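Local atomic coordinates of taurine:2-oxoglutarate aminotransferase (Bifidobacterium kashiwanohense PV20-2, PDB entry 6JIX), a protein that probably catalyses the pyridoxal 5'-phosphate-dependent transfer of an amino group from taurine to 2-oxoglutarate. Residues A[173-178]-A[195-200]; A[265-270]-A[275-280]; A[37-42]-A[426-431]; A[349-354]-A[371-376]. All coordinates share one frame; numbering follows the deposited sequence.

Contact 1 (A[173-178]-A[195-200]); sequences HFMNPN and ADYLHR
Tyr-197 swings its ring off helix 190-208 with CG beside the backbone N (chi1 -85°) and the ring plane turned roughly perpendicular to the CA-CB-CG plane (chi2 85°), which presents a flat face to the pyrrolidine of Pro-177. This is the first half of a beta-alpha-beta crossover of the large-domain sheet of a class-III aminotransferase: strand 171-174 ends, the chain leaves as a loop and, after the short helix 179-182, helix 190-208 returns across the sheet before strand 213-219. The contact illustrates how a proline can lay its C-H groups on the face of an aromatic ring. Pro-177 CB sits 3.7 Å from the Tyr-197 ring centroid, only 11° off the normal, a CH-pi contact over the face, while Pro-177 CD reaches Tyr-197 CD2 at 3.7 Å nearer the rim. A different group meets the ring edge: the carbonyl oxygen Met-175 O lies close to the ring plane, 3.5 Å from Tyr-197 CD2. The opposite face of the ring is covered from within the helix by Arg-200, whose NE lies above the ring centre, and whose guanidinium is in turn held by Asp-196. That grip is side-on, NE to OD1 and NH2 to OD2 of the carboxylate. Tyr-234 of helix 234-245 packs on both Pro-177 and Tyr-197, and Arg-141 NH1 binds the carbonyl of Asn-176. The two backbones are joined through a water that donates to Tyr-197 O at 3.0 Å and, more weakly, to Met-175 O at 3.3 Å.

Contact 2 (A[265-270]-A[275-280]); sequences FAWQNF and DMFTFA
Phe-277 is the middle member of a three-ring aromatic cluster, with Trp-267 over its face and Phe-265 at its edge. Both ring pairs are edge-to-face (T-shaped), but Phe-277 plays opposite parts in them. Toward Trp-267 it offers its face: the indole arrives edge first, its NE1 3.4 Å above the ring plane and over the centre, the planes being 58° apart. Toward Phe-265 it offers its edge, so that Phe-277 CE2 points into the middle of the other ring, 3.6 Å from Phe-265 CZ, with the two planes at 57°. One torsion suits both roles: with CG between the backbone N and the carbonyl carbon (chi1 61°), the ring stands out from strand 276-279 toward the 3-10 turn. Such a chain of rings is a compact example of how rings set edge to face can join a loop to a strand.

Hydrogen bonds, by contrast, shape the loop itself. Phe-265 N donates to Gln-268 OE1 at 2.8 Å, the donor standing above the plane of that amide carbonyl, and Ala-266 O accepts from both N and ND2 of Asn-269. These bonds, with the backbone bonds of the 3-10 segment, shape the turn from which Phe-265 and Trp-267 project, and Glu-253 holds the backbone N of Ala-266 and of Trp-267.

Around the cluster, helix 89-102 packs on Phe-265 and Phe-277 through Ala-102, Tyr-107 adds a further edge-to-face partner to Phe-277, and strand 276-279 is flanked by strands 248-252 and 291-296, just ahead of the cofactor-binding Lys-281.

Contact 3 (A[37-42]-A[426-431]); sequences DGIYFW and AEQLEE
Gln-428 and Ile-39 approach from opposite directions, the amide of the one arriving against the delta methyl of the other, with Gln-428 CD 3.6 Å from Ile-39 CD1. Tyr-40 comes in slantwise, its ring plane 59° from the amide plane. The meeting point is Gln-428 NE2, which donates a nearly straight hydrogen bond to Tyr-40 OH (3.0 Å, 164°), the hydroxyl lying close to the amide plane. With CG anti to the carbonyl carbon (chi1 -83°) and the chain extended beyond it, Gln-428 carries its amide well clear of the helix. The same nitrogen also donates to a water at 2.9 Å that in turn accepts from Ile-39 N, while Gln-428 OE1 accepts from Thr-425 N, so both ends of the amide are engaged. The segment 37-42 is the tip of a beta hairpin, closed by a type II' turn from Asp-37 to Tyr-40, and here it meets the first turn of the C-terminal helix 426-447. Within the turn, Ile-39 CG1 lies over one face of the Tyr-40 ring and braces it from that side. Ile-39 also packs on Pro-421 and Ile-424. Next along the strand, Phe-41 meets Tyr-86 of the second subunit, ring against ring.

Contact 4 (A[349-354]-A[371-376]); sequences PFLESM and SALTIV
Leu-351 spreads its two methyls over two residues of strand 370-376: CD2 overlaps the side chain of Leu-373, and CD1 covers Ser-371. Leaving helix 336-357 with CG anti to the carbonyl carbon (chi1 -62°), Leu-351 directs its branch toward the sheet, and the two methyls straddle the interval between alternate strand residues. The leucine pair crosses at a slant, with Leu-351 CD2 3.5 Å from Leu-373 CD2, which also lies 3.8 Å from Leu-351 CB and so rests along the base of the side chain as well as its end. At the other branch, Leu-351 CD1 comes 3.4 Å from Ser-371 CB. Here a helix is laid on one face of an antiparallel three-stranded sheet (361-367, 370-376, 415-418), the usual alpha/beta layering of the small domain in this aminotransferase family, and the centre strand supplies the surface. The leucine closes further over its neighbours Ala-364 and Ile-418 on the outer strands, while Leu-373 reaches Leu-440 of helix 426-447, so two helices share this side of the sheet. Along the same helix, Met-354 starts toward the strand but turns its end off to Asp-437.

The leucine pair is wholly apolar, and the one polar side-chain atom in the contact, Ser-371 OG, meets only the methyl Leu-351 CD1 across it. That hydroxyl is hydrogen-bonded to Ile-418 O within the sheet. The lesson is a common one: a buried hydroxyl bonded to the carbonyl of the adjacent strand can lie beneath a methyl without a polar partner on the helix.

Overall arrangement
Contacts 1, 2 and 4 are buried, whereas contact 3 is only partly so and lies near the surface. Contacts 1 and 2 serve the same seven-stranded sheet, contact 1 at its edge strand and contact 2 further inside, their centres about 20 Å apart. Contact 3 sets the N-terminal hairpin on helix 426-447, and contact 4 sets helix 336-357, which packs on that helix, against the three-stranded sheet. Chemistry follows place: edge-to-face rings about 11 Å from the cofactor in contact 2, aliphatic methyls between helix and sheet in contact 4, a proline-tyrosine face with a water bridge in contact 1, and a direct amide-to-hydroxyl hydrogen bond in contact 3, which joins chain regions far apart in sequence.

Contact 1 (A[173-178]-A[195-200])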
# COMPACT_ATOMS: atom_id res chain seq x y z
N HIS A 173 -14.20 4.17 -19.19
CA HIS A 173 -13.36 3.14 -19.79
C HIS A 173 -13.50 3.16 -21.30
O HIS A 173 -14.61 3.28 -21.83
CB HIS A 173 -13.73 1.77 -19.23
CG HIS A 173 -13.42 1.64 -17.78
ND1 HIS A 173 -14.38 1.80 -16.80
CD2 HIS A 173 -12.26 1.41 -17.12
CE1 HIS A 173 -13.82 1.66 -15.61
NE2 HIS A 173 -12.53 1.42 -15.78
N PHE A 174 -12.37 3.06 -21.99
CA PHE A 174 -12.36 2.94 -23.44
C PHE A 174 -11.66 1.65 -23.85
O PHE A 174 -10.75 1.17 -23.18
CB PHE A 174 -11.68 4.14 -24.15
CG PHE A 174 -10.21 4.30 -23.86
CD1 PHE A 174 -9.76 4.69 -22.60
CD2 PHE A 174 -9.28 4.13 -24.88
CE1 PHE A 174 -8.40 4.87 -22.36
CE2 PHE A 174 -7.93 4.30 -24.65
CZ PHE A 174 -7.49 4.68 -23.39
N MET A 175 -12.12 1.09 -24.96
CA MET A 175 -11.56 -0.16 -25.46
C MET A 175 -10.26 0.11 -26.20
O MET A 175 -10.21 0.97 -27.09
CB MET A 175 -12.56 -0.86 -26.38
CG MET A 175 -12.07 -2.20 -26.90
SD MET A 175 -11.79 -3.42 -25.59
CE MET A 175 -13.22 -3.08 -24.57
N ASN A 176 -9.17 -0.58 -25.79
CA ASN A 176 -7.90 -0.51 -26.50
C ASN A 176 -7.74 -1.74 -27.38
O ASN A 176 -8.32 -2.80 -27.11
CB ASN A 176 -6.71 -0.42 -25.54
CG ASN A 176 -6.84 -1.33 -24.31
OD1 ASN A 176 -7.93 -1.77 -23.95
ND2 ASN A 176 -5.71 -1.58 -23.65
N PRO A 177 -6.95 -1.63 -28.45
CA PRO A 177 -6.85 -2.74 -29.41
C PRO A 177 -5.95 -3.85 -28.89
O PRO A 177 -4.87 -3.61 -28.35
CB PRO A 177 -6.23 -2.08 -30.65
CG PRO A 177 -5.39 -0.99 -30.08
CD PRO A 177 -6.16 -0.47 -28.87
N ASN A 178 -6.42 -5.08 -29.07
CA ASN A 178 -5.60 -6.28 -28.95
C ASN A 178 -5.54 -6.85 -30.36
O ASN A 178 -6.41 -7.61 -30.76
CB ASN A 178 -6.18 -7.30 -27.96
CG ASN A 178 -5.31 -8.57 -27.82
OD1 ASN A 178 -4.44 -8.86 -28.66
ND2 ASN A 178 -5.55 -9.34 -26.76
N ALA A 195 -5.31 4.26 -36.55
CA ALA A 195 -6.20 5.33 -36.97
C ALA A 195 -7.60 5.12 -36.39
O ALA A 195 -8.22 6.07 -35.89
CB ALA A 195 -6.24 5.41 -38.49
N ASP A 196 -8.11 3.89 -36.44
CA ASP A 196 -9.45 3.62 -35.94
C ASP A 196 -9.52 3.81 -34.43
O ASP A 196 -10.44 4.47 -33.92
CB ASP A 196 -9.91 2.23 -36.38
CG ASP A 196 -11.14 1.74 -35.63
OD1 ASP A 196 -11.93 2.58 -35.11
OD2 ASP A 196 -11.32 0.51 -35.54
N TYR A 197 -8.57 3.24 -33.68
CA TYR A 197 -8.71 3.31 -32.23
C TYR A 197 -8.43 4.72 -31.69
O TYR A 197 -9.08 5.14 -30.72
CB TYR A 197 -7.83 2.25 -31.58
CG TYR A 197 -8.57 0.93 -31.52
CD1 TYR A 197 -8.55 0.06 -32.60
CD2 TYR A 197 -9.35 0.60 -30.42
CE1 TYR A 197 -9.26 -1.13 -32.57
CE2 TYR A 197 -10.06 -0.58 -30.38
CZ TYR A 197 -10.00 -1.44 -31.45
OH TYR A 197 -10.71 -2.62 -31.41
N LEU A 198 -7.53 5.47 -32.31
CA LEU A 198 -7.40 6.88 -31.95
C LEU A 198 -8.69 7.65 -32.22
O LEU A 198 -9.07 8.53 -31.43
CB LEU A 198 -6.24 7.50 -32.71
CG LEU A 198 -4.85 7.03 -32.32
CD1 LEU A 198 -3.81 7.82 -33.08
CD2 LEU A 198 -4.68 7.22 -30.82
N HIS A 199 -9.39 7.33 -33.31
CA HIS A 199 -10.62 8.07 -33.59
C HIS A 199 -11.73 7.70 -32.61
O HIS A 199 -12.50 8.56 -32.20
CB HIS A 199 -11.08 7.84 -35.03
CG HIS A 199 -12.38 8.52 -35.35
ND1 HIS A 199 -13.58 7.84 -35.38
CD2 HIS A 199 -12.67 9.81 -35.61
CE1 HIS A 199 -14.56 8.69 -35.66
NE2 HIS A 199 -14.03 9.89 -35.81
N ARG A 200 -11.84 6.41 -32.27
CA ARG A 200 -12.77 5.98 -31.23
C ARG A 200 -12.51 6.72 -29.92
O ARG A 200 -13.46 7.12 -29.23
CB ARG A 200 -12.65 4.48 -30.98
CG ARG A 200 -13.02 3.58 -32.13
CD ARG A 200 -13.14 2.18 -31.59
NE ARG A 200 -12.99 1.17 -32.62
CZ ARG A 200 -13.18 -0.13 -32.42
NH1 ARG A 200 -13.53 -0.58 -31.22
NH2 ARG A 200 -13.02 -0.97 -33.43
O HOH W 1 -8.56 3.66 -28.20

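Contact 2 (A[265-270]-A[275-280])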
# COMPACT_ATOMS: atom_id res chain seq x y z
N PHE A 265 12.30 2.64 -18.69
CA PHE A 265 10.85 2.65 -18.59
C PHE A 265 10.26 2.32 -19.96
O PHE A 265 10.78 2.75 -20.99
CB PHE A 265 10.34 4.01 -18.11
CG PHE A 265 10.87 4.39 -16.75
CD1 PHE A 265 10.58 3.61 -15.64
CD2 PHE A 265 11.68 5.51 -16.59
CE1 PHE A 265 11.08 3.94 -14.37
CE2 PHE A 265 12.19 5.85 -15.33
CZ PHE A 265 11.88 5.06 -14.22
N ALA A 266 9.20 1.52 -19.96
CA ALA A 266 8.63 1.08 -21.23
C ALA A 266 8.14 2.27 -22.05
O ALA A 266 8.28 2.27 -23.28
CB ALA A 266 7.51 0.07 -21.02
N TRP A 267 7.61 3.31 -21.41
CA TRP A 267 7.18 4.43 -22.23
C TRP A 267 8.35 5.02 -23.02
O TRP A 267 8.12 5.69 -24.03
CB TRP A 267 6.46 5.49 -21.39
CG TRP A 267 7.27 6.13 -20.30
CD1 TRP A 267 7.22 5.83 -18.97
CD2 TRP A 267 8.23 7.19 -20.44
NE1 TRP A 267 8.10 6.63 -18.27
CE2 TRP A 267 8.73 7.48 -19.15
CE3 TRP A 267 8.72 7.93 -21.53
CZ2 TRP A 267 9.70 8.46 -18.92
CZ3 TRP A 267 9.68 8.90 -21.30
CH2 TRP A 267 10.16 9.16 -20.01
N GLN A 268 9.59 4.72 -22.63
CA GLN A 268 10.74 5.19 -23.39
C GLN A 268 10.89 4.47 -24.73
O GLN A 268 11.78 4.85 -25.51
CB GLN A 268 12.02 5.04 -22.57
CG GLN A 268 12.25 6.18 -21.59
CD GLN A 268 13.14 5.76 -20.42
OE1 GLN A 268 13.46 4.58 -20.26
NE2 GLN A 268 13.54 6.74 -19.59
N ASN A 269 10.08 3.45 -25.02
CA ASN A 269 10.11 2.84 -26.34
C ASN A 269 9.26 3.60 -27.33
O ASN A 269 9.18 3.19 -28.50
CB ASN A 269 9.56 1.41 -26.30
CG ASN A 269 10.43 0.47 -25.52
OD1 ASN A 269 11.43 -0.02 -26.02
ND2 ASN A 269 10.04 0.21 -24.27
N PHE A 270 8.69 4.72 -26.92
CA PHE A 270 7.72 5.46 -27.70
C PHE A 270 8.12 6.93 -27.65
O PHE A 270 8.85 7.37 -26.75
CB PHE A 270 6.28 5.33 -27.19
CG PHE A 270 5.78 3.91 -27.02
CD1 PHE A 270 5.42 3.14 -28.11
CD2 PHE A 270 5.59 3.38 -25.74
CE1 PHE A 270 4.93 1.84 -27.94
CE2 PHE A 270 5.09 2.08 -25.57
CZ PHE A 270 4.76 1.31 -26.67
N ASP A 275 2.93 12.89 -18.49
CA ASP A 275 2.95 13.90 -17.44
C ASP A 275 3.29 13.28 -16.09
O ASP A 275 3.89 13.94 -15.23
CB ASP A 275 1.62 14.63 -17.38
CG ASP A 275 1.38 15.42 -18.62
OD1 ASP A 275 1.81 16.60 -18.65
OD2 ASP A 275 0.78 14.85 -19.57
N MET A 276 2.94 12.01 -15.91
CA MET A 276 3.21 11.27 -14.70
C MET A 276 3.37 9.82 -15.10
O MET A 276 2.84 9.39 -16.12
CB MET A 276 2.08 11.41 -13.68
CG MET A 276 2.11 12.70 -12.89
SD MET A 276 0.78 12.79 -11.69
CE MET A 276 -0.67 13.01 -12.76
N PHE A 277 4.15 9.08 -14.33
CA PHE A 277 4.10 7.64 -14.51
C PHE A 277 4.32 6.98 -13.16
O PHE A 277 4.97 7.55 -12.27
CB PHE A 277 5.09 7.13 -15.57
CG PHE A 277 6.53 7.42 -15.27
CD1 PHE A 277 7.09 8.64 -15.58
CD2 PHE A 277 7.35 6.43 -14.71
CE1 PHE A 277 8.43 8.90 -15.30
CE2 PHE A 277 8.69 6.68 -14.43
CZ PHE A 277 9.23 7.92 -14.72
N THR A 278 3.75 5.80 -13.01
CA THR A 278 3.71 5.08 -11.75
C THR A 278 4.54 3.81 -11.88
O THR A 278 4.68 3.23 -12.96
CB THR A 278 2.29 4.75 -11.37
OG1 THR A 278 1.70 4.00 -12.44
CG2 THR A 278 1.46 6.03 -11.14
N PHE A 279 5.08 3.38 -10.74
CA PHE A 279 6.02 2.28 -10.69
C PHE A 279 5.87 1.61 -9.34
O PHE A 279 5.36 2.21 -8.39
CB PHE A 279 7.48 2.75 -10.89
CG PHE A 279 7.97 3.68 -9.80
CD1 PHE A 279 7.87 5.06 -9.91
CD2 PHE A 279 8.53 3.16 -8.65
CE1 PHE A 279 8.32 5.90 -8.89
CE2 PHE A 279 8.97 3.98 -7.64
CZ PHE A 279 8.87 5.35 -7.76
N ALA A 280 6.24 0.33 -9.30
CA ALA A 280 6.51 -0.39 -8.06
C ALA A 280 7.59 -1.45 -8.27
O ALA A 280 8.75 -1.26 -7.88
CB ALA A 280 5.23 -1.07 -7.55

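Contact 3 (A[37-42]-A[426-431])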
# COMPACT_ATOMS: atom_id res chain seq x y z
N ASP A 37 17.13 -17.87 -4.97
CA ASP A 37 18.45 -17.37 -5.33
C ASP A 37 18.64 -17.29 -6.85
O ASP A 37 18.35 -18.25 -7.58
CB ASP A 37 19.53 -18.25 -4.69
CG ASP A 37 20.92 -17.80 -5.03
OD1 ASP A 37 21.24 -16.61 -4.80
OD2 ASP A 37 21.68 -18.62 -5.57
N GLY A 38 19.12 -16.15 -7.34
CA GLY A 38 19.24 -15.98 -8.77
C GLY A 38 17.87 -16.07 -9.41
O GLY A 38 16.91 -15.43 -8.98
N ILE A 39 17.77 -16.91 -10.44
CA ILE A 39 16.53 -17.08 -11.18
C ILE A 39 15.74 -18.30 -10.70
O ILE A 39 14.89 -18.80 -11.43
CB ILE A 39 16.78 -17.15 -12.69
CG1 ILE A 39 17.38 -18.52 -13.04
CG2 ILE A 39 17.67 -15.99 -13.15
CD1 ILE A 39 17.25 -18.90 -14.48
N TYR A 40 16.03 -18.82 -9.50
CA TYR A 40 15.42 -20.05 -9.00
C TYR A 40 14.83 -19.85 -7.62
O TYR A 40 15.16 -18.90 -6.89
CB TYR A 40 16.43 -21.21 -8.94
CG TYR A 40 17.23 -21.36 -10.20
CD1 TYR A 40 16.69 -21.98 -11.32
CD2 TYR A 40 18.52 -20.87 -10.28
CE1 TYR A 40 17.42 -22.11 -12.49
CE2 TYR A 40 19.25 -20.98 -11.44
CZ TYR A 40 18.70 -21.61 -12.54
OH TYR A 40 19.44 -21.71 -13.70
N PHE A 41 13.94 -20.77 -7.26
CA PHE A 41 13.51 -20.95 -5.87
C PHE A 41 13.21 -22.43 -5.67
O PHE A 41 13.12 -23.20 -6.64
CB PHE A 41 12.33 -20.05 -5.49
CG PHE A 41 11.11 -20.21 -6.36
CD1 PHE A 41 10.19 -21.21 -6.10
CD2 PHE A 41 10.87 -19.32 -7.40
CE1 PHE A 41 9.05 -21.34 -6.88
CE2 PHE A 41 9.73 -19.45 -8.18
CZ PHE A 41 8.82 -20.46 -7.92
N TRP A 42 13.16 -22.84 -4.39
CA TRP A 42 13.10 -24.25 -4.03
C TRP A 42 11.98 -24.51 -3.04
O TRP A 42 11.82 -23.76 -2.07
CB TRP A 42 14.43 -24.72 -3.43
CG TRP A 42 15.57 -24.75 -4.42
CD1 TRP A 42 16.03 -25.83 -5.13
CD2 TRP A 42 16.38 -23.64 -4.83
NE1 TRP A 42 17.06 -25.46 -5.95
CE2 TRP A 42 17.31 -24.12 -5.78
CE3 TRP A 42 16.42 -22.28 -4.47
CZ2 TRP A 42 18.26 -23.29 -6.38
CZ3 TRP A 42 17.37 -21.47 -5.07
CH2 TRP A 42 18.27 -21.97 -6.01
N ALA A 426 22.02 -16.35 -21.69
CA ALA A 426 21.69 -17.14 -22.87
C ALA A 426 21.63 -18.63 -22.54
O ALA A 426 20.67 -19.32 -22.92
CB ALA A 426 22.70 -16.88 -23.99
N GLU A 427 22.63 -19.15 -21.81
CA GLU A 427 22.63 -20.58 -21.53
C GLU A 427 21.39 -20.98 -20.74
O GLU A 427 20.75 -22.00 -21.01
CB GLU A 427 23.90 -20.99 -20.77
CG GLU A 427 24.11 -22.52 -20.75
CD GLU A 427 24.46 -23.11 -19.36
OE1 GLU A 427 23.95 -24.22 -19.10
OE2 GLU A 427 25.27 -22.53 -18.56
N GLN A 428 21.00 -20.15 -19.78
CA GLN A 428 19.82 -20.48 -19.00
C GLN A 428 18.57 -20.50 -19.88
O GLN A 428 17.75 -21.42 -19.80
CB GLN A 428 19.69 -19.47 -17.86
CG GLN A 428 20.54 -19.81 -16.66
CD GLN A 428 20.63 -18.67 -15.66
OE1 GLN A 428 20.83 -17.51 -16.05
NE2 GLN A 428 20.46 -18.98 -14.37
N LEU A 429 18.39 -19.47 -20.71
CA LEU A 429 17.29 -19.49 -21.67
C LEU A 429 17.32 -20.80 -22.47
O LEU A 429 16.29 -21.49 -22.59
CB LEU A 429 17.39 -18.28 -22.60
CG LEU A 429 16.97 -16.95 -21.97
CD1 LEU A 429 17.22 -15.79 -22.93
CD2 LEU A 429 15.52 -16.99 -21.55
N GLU A 430 18.49 -21.17 -22.99
CA GLU A 430 18.61 -22.38 -23.80
C GLU A 430 18.27 -23.64 -23.02
O GLU A 430 18.07 -24.69 -23.64
CB GLU A 430 20.01 -22.48 -24.41
CG GLU A 430 20.08 -21.88 -25.81
CD GLU A 430 21.25 -20.92 -25.98
OE1 GLU A 430 22.35 -21.21 -25.42
OE2 GLU A 430 21.07 -19.89 -26.67
N GLU A 431 18.24 -23.57 -21.69
CA GLU A 431 17.87 -24.73 -20.88
C GLU A 431 16.40 -24.76 -20.54
O GLU A 431 15.85 -25.84 -20.31
CB GLU A 431 18.64 -24.74 -19.55
CG GLU A 431 20.11 -24.35 -19.59
CD GLU A 431 20.78 -24.51 -18.23
OE1 GLU A 431 20.16 -24.07 -17.23
OE2 GLU A 431 21.91 -25.08 -18.17
O HOH W 2 20.34 -17.69 -11.74

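Contact 4 (A[349-354]-A[371-376])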
# COMPACT_ATOMS: atom_id res chain seq x y z
N PRO A 349 12.78 -14.70 -31.27
CA PRO A 349 12.76 -15.74 -32.31
C PRO A 349 12.29 -17.09 -31.82
O PRO A 349 11.61 -17.82 -32.56
CB PRO A 349 14.23 -15.80 -32.76
CG PRO A 349 14.81 -14.47 -32.33
CD PRO A 349 14.14 -14.16 -31.06
N PHE A 350 12.59 -17.47 -30.58
CA PHE A 350 12.10 -18.75 -30.10
C PHE A 350 10.58 -18.77 -30.04
O PHE A 350 9.94 -19.74 -30.44
CB PHE A 350 12.69 -19.09 -28.73
CG PHE A 350 12.09 -20.34 -28.13
CD1 PHE A 350 12.53 -21.59 -28.52
CD2 PHE A 350 11.06 -20.25 -27.19
CE1 PHE A 350 11.96 -22.74 -27.98
CE2 PHE A 350 10.49 -21.39 -26.64
CZ PHE A 350 10.93 -22.64 -27.04
N LEU A 351 9.97 -17.69 -29.50
CA LEU A 351 8.52 -17.65 -29.40
C LEU A 351 7.87 -17.54 -30.78
O LEU A 351 6.84 -18.17 -31.04
CB LEU A 351 8.08 -16.49 -28.50
CG LEU A 351 8.51 -16.46 -27.03
CD1 LEU A 351 8.36 -15.05 -26.50
CD2 LEU A 351 7.73 -17.46 -26.19
N GLU A 352 8.45 -16.71 -31.66
CA GLU A 352 7.97 -16.65 -33.04
C GLU A 352 7.98 -18.03 -33.69
O GLU A 352 7.04 -18.39 -34.41
CB GLU A 352 8.83 -15.68 -33.84
CG GLU A 352 8.47 -14.23 -33.61
CD GLU A 352 9.40 -13.25 -34.31
OE1 GLU A 352 9.39 -12.06 -33.94
OE2 GLU A 352 10.14 -13.67 -35.22
N SER A 353 9.03 -18.80 -33.44
CA SER A 353 9.11 -20.16 -33.95
C SER A 353 8.14 -21.11 -33.25
O SER A 353 7.83 -22.18 -33.79
CB SER A 353 10.53 -20.67 -33.77
OG SER A 353 10.71 -21.01 -32.42
N MET A 354 7.66 -20.76 -32.06
CA MET A 354 6.59 -21.55 -31.47
C MET A 354 5.27 -21.33 -32.21
O MET A 354 4.42 -22.22 -32.23
CB MET A 354 6.44 -21.22 -29.99
CG MET A 354 7.61 -21.68 -29.12
SD MET A 354 7.82 -23.48 -29.02
CE MET A 354 9.19 -23.69 -30.16
N SER A 371 7.13 -10.77 -22.63
CA SER A 371 6.66 -11.59 -23.74
C SER A 371 5.48 -12.44 -23.32
O SER A 371 5.30 -12.73 -22.13
CB SER A 371 7.79 -12.49 -24.27
OG SER A 371 7.85 -13.70 -23.52
N ALA A 372 4.69 -12.87 -24.31
CA ALA A 372 3.52 -13.70 -24.07
C ALA A 372 3.12 -14.43 -25.35
O ALA A 372 3.37 -13.96 -26.47
CB ALA A 372 2.34 -12.87 -23.56
N LEU A 373 2.49 -15.58 -25.17
CA LEU A 373 1.90 -16.36 -26.25
C LEU A 373 0.38 -16.36 -26.12
O LEU A 373 -0.15 -16.57 -25.02
CB LEU A 373 2.43 -17.79 -26.23
CG LEU A 373 3.94 -17.96 -26.38
CD1 LEU A 373 4.31 -19.44 -26.36
CD2 LEU A 373 4.49 -17.25 -27.62
N THR A 374 -0.31 -16.12 -27.24
CA THR A 374 -1.75 -16.31 -27.29
C THR A 374 -2.05 -17.76 -27.66
O THR A 374 -1.69 -18.22 -28.75
CB THR A 374 -2.42 -15.36 -28.27
OG1 THR A 374 -2.15 -14.00 -27.88
CG2 THR A 374 -3.91 -15.59 -28.23
N ILE A 375 -2.69 -18.48 -26.74
CA ILE A 375 -3.02 -19.89 -26.92
C ILE A 375 -4.42 -19.98 -27.52
O ILE A 375 -5.37 -19.33 -27.05
CB ILE A 375 -2.94 -20.64 -25.58
CG1 ILE A 375 -1.59 -20.37 -24.93
CG2 ILE A 375 -3.15 -22.12 -25.78
CD1 ILE A 375 -0.40 -20.61 -25.84
N VAL A 376 -4.57 -20.79 -28.56
CA VAL A 376 -5.82 -20.90 -29.29
C VAL A 376 -6.26 -22.36 -29.34
O VAL A 376 -5.44 -23.27 -29.36
CB VAL A 376 -5.70 -20.33 -30.72
CG1 VAL A 376 -5.45 -18.82 -30.69
CG2 VAL A 376 -4.60 -21.06 -31.47